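Local coordinates for small ribosomal subunit protein bS6 (Thermotoga maritima, PDB 1VMB) that probably binds 16S ribosomal RNA together with bS18, as a structural component of the small ribosomal subunit, at residues A[43-46]-A[47-51]. Numbering follows the deposited sequence. Where two conformers were deposited one is given.
Sequences VKKI and IEERV. With EDO (1,2-ethanediol), chain B.
Lys45 reaches along helix 33-51 to Glu49, one turn on, in an i to i+4 salt bridge on the exposed side of the first helix of the ferredoxin-like α+β fold of bS6, whose helices pack on a four-stranded antiparallel sheet. The pairing is loose: Lys45 NZ stands 3.5 Å from Glu49 OE2, a weak hydrogen bond. Lys45 bends at CG (chi2 -64°), which brings its CD alongside both carboxylates, 3.6 Å from Glu49 OE2 and 3.8 Å from Glu48 OE1, and the lysine chain crosses each glutamate at a slant. A water completes the group. It accepts from Lys45 NZ at 3.0 Å and donates to Glu49 OE2 and, weakly, to Glu48 OE1, which lies 4.4 Å from Lys45 NZ, beyond salt-bridge range. An alanine in place of Glu48 would probably leave that water without its third partner and Lys45 without one of its two nearby negative charges.

The opposite side of the helix is apolar. Val43 CG1, anti to the backbone N (chi1 174°), meets Ile47 CD1 at 4.0 Å, and both side chains rest on Ile81 of strand 73-85, fastening the helix to the sheet. Toward the helix end the backbone widens into a pi-type turn: Ile46 O takes the N-H of Arg50, bent to 143°, and the straighter one of Val51. Beside this turn lies a 1,2-ethanediol, probably from the crystallisation liquor. Its bonds to Arg50 NE and NH2 are less certain, resting on one of two arginine conformers; its O2 donates to Glu49 OE1 at 2.8 Å.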
loop_
_atom_site.group_PDB
_atom_site.type_symbol
_atom_site.label_atom_id
_atom_site.label_comp_id
_atom_site.label_asym_id
_atom_site.label_seq_id
_atom_site.Cartn_x
_atom_site.Cartn_y
_atom_site.Cartn_z
ATOM N N VAL A 43 -3.153 3.659 -6.880
ATOM C CA VAL A 43 -3.395 2.763 -5.735
ATOM C C VAL A 43 -4.465 3.327 -4.813
ATOM O O VAL A 43 -5.355 2.577 -4.380
ATOM C CB VAL A 43 -2.063 2.374 -5.002
ATOM C CG1 VAL A 43 -2.357 1.583 -3.777
ATOM C CG2 VAL A 43 -1.108 1.566 -5.910
ATOM N N LYS A 44 -4.384 4.606 -4.476
ATOM C CA LYS A 44 -5.397 5.239 -3.626
ATOM C C LYS A 44 -6.764 5.023 -4.221
ATOM O O LYS A 44 -7.685 4.696 -3.510
ATOM C CB LYS A 44 -5.152 6.727 -3.447
ATOM C CG LYS A 44 -3.947 6.974 -2.566
ATOM C CD LYS A 44 -3.311 8.334 -2.809
ATOM C CE LYS A 44 -4.224 9.432 -2.452
ATOM N NZ LYS A 44 -3.613 10.850 -2.458
ATOM N N LYS A 45 -6.915 5.288 -5.522
ATOM C CA LYS A 45 -8.211 5.141 -6.171
ATOM C C LYS A 45 -8.715 3.693 -6.195
ATOM O O LYS A 45 -9.939 3.413 -6.031
ATOM C CB LYS A 45 -8.144 5.701 -7.591
ATOM C CG LYS A 45 -8.234 7.249 -7.652
ATOM C CD LYS A 45 -9.559 7.736 -7.160
ATOM C CE LYS A 45 -9.709 9.176 -7.359
ATOM N NZ LYS A 45 -11.106 9.644 -7.102
ATOM N N ILE A 46 -7.808 2.745 -6.357
ATOM C CA ILE A 46 -8.194 1.325 -6.259
ATOM C C ILE A 46 -8.766 0.994 -4.853
ATOM O O ILE A 46 -9.816 0.334 -4.733
ATOM C CB ILE A 46 -7.027 0.390 -6.577
ATOM C CG1 ILE A 46 -6.637 0.528 -8.057
ATOM C CG2 ILE A 46 -7.368 -1.033 -6.226
ATOM C CD1 ILE A 46 -7.604 -0.024 -8.983
ATOM N N ILE A 47 -8.065 1.433 -3.816
ATOM C CA ILE A 47 -8.570 1.271 -2.447
ATOM C C ILE A 47 -9.930 1.970 -2.255
ATOM O O ILE A 47 -10.882 1.349 -1.710
ATOM C CB ILE A 47 -7.507 1.705 -1.413
ATOM C CG1 ILE A 47 -6.283 0.781 -1.468
ATOM C CG2 ILE A 47 -8.089 1.753 0.016
ATOM C CD1 ILE A 47 -5.052 1.413 -0.822
ATOM N N GLU A 48 -10.088 3.230 -2.682
ATOM C CA GLU A 48 -11.322 3.953 -2.501
ATOM C C GLU A 48 -12.528 3.357 -3.251
ATOM O O GLU A 48 -13.608 3.178 -2.665
ATOM C CB GLU A 48 -11.118 5.449 -2.815
ATOM C CG GLU A 48 -10.151 6.120 -1.830
ATOM C CD GLU A 48 -9.663 7.524 -2.203
ATOM O OE1 GLU A 48 -9.610 7.820 -3.411
ATOM O OE2 GLU A 48 -9.377 8.307 -1.243
ATOM N N GLU A 49 -12.338 3.101 -4.542
ATOM C CA GLU A 49 -13.393 2.780 -5.485
ATOM C C GLU A 49 -13.646 1.273 -5.666
ATOM O O GLU A 49 -14.762 0.889 -6.024
ATOM C CB GLU A 49 -13.054 3.390 -6.857
ATOM C CG GLU A 49 -12.948 4.911 -6.761
ATOM C CD GLU A 49 -12.770 5.631 -8.087
ATOM O OE1 GLU A 49 -12.430 4.980 -9.110
ATOM O OE2 GLU A 49 -12.972 6.862 -8.074
ATOM N N ARG A 50 -12.626 0.445 -5.437
ATOM C CA ARG A 50 -12.751 -1.024 -5.679
ATOM C C ARG A 50 -12.741 -1.867 -4.366
ATOM O O ARG A 50 -13.634 -2.710 -4.162
ATOM C CB ARG A 50 -11.739 -1.498 -6.715
ATOM C CG ARG A 50 -11.924 -0.758 -8.035
ATOM C CD ARG A 50 -13.283 -0.907 -8.683
ATOM N NE ARG A 50 -13.252 -0.247 -10.001
ATOM C CZ ARG A 50 -14.037 -0.522 -11.039
ATOM N NH1 ARG A 50 -14.949 -1.505 -11.017
ATOM N NH2 ARG A 50 -13.850 0.185 -12.154
ATOM N N VAL A 51 -11.750 -1.603 -3.501
ATOM C CA VAL A 51 -11.710 -2.191 -2.167
ATOM C C VAL A 51 -12.885 -1.651 -1.331
ATOM O O VAL A 51 -13.377 -2.336 -0.407
ATOM C CB VAL A 51 -10.369 -1.915 -1.456
ATOM C CG1 VAL A 51 -10.341 -2.451 -0.040
ATOM C CG2 VAL A 51 -9.187 -2.455 -2.278
HETATM C C1 EDO B . -9.911 1.810 -11.310
HETATM O O1 EDO B . -10.921 1.141 -12.083
HETATM C C2 EDO B . -10.428 2.539 -10.061
HETATM O O2 EDO B . -11.834 2.340 -9.816
HETATM O O HOH W 1 -12.464 7.888 -5.114
#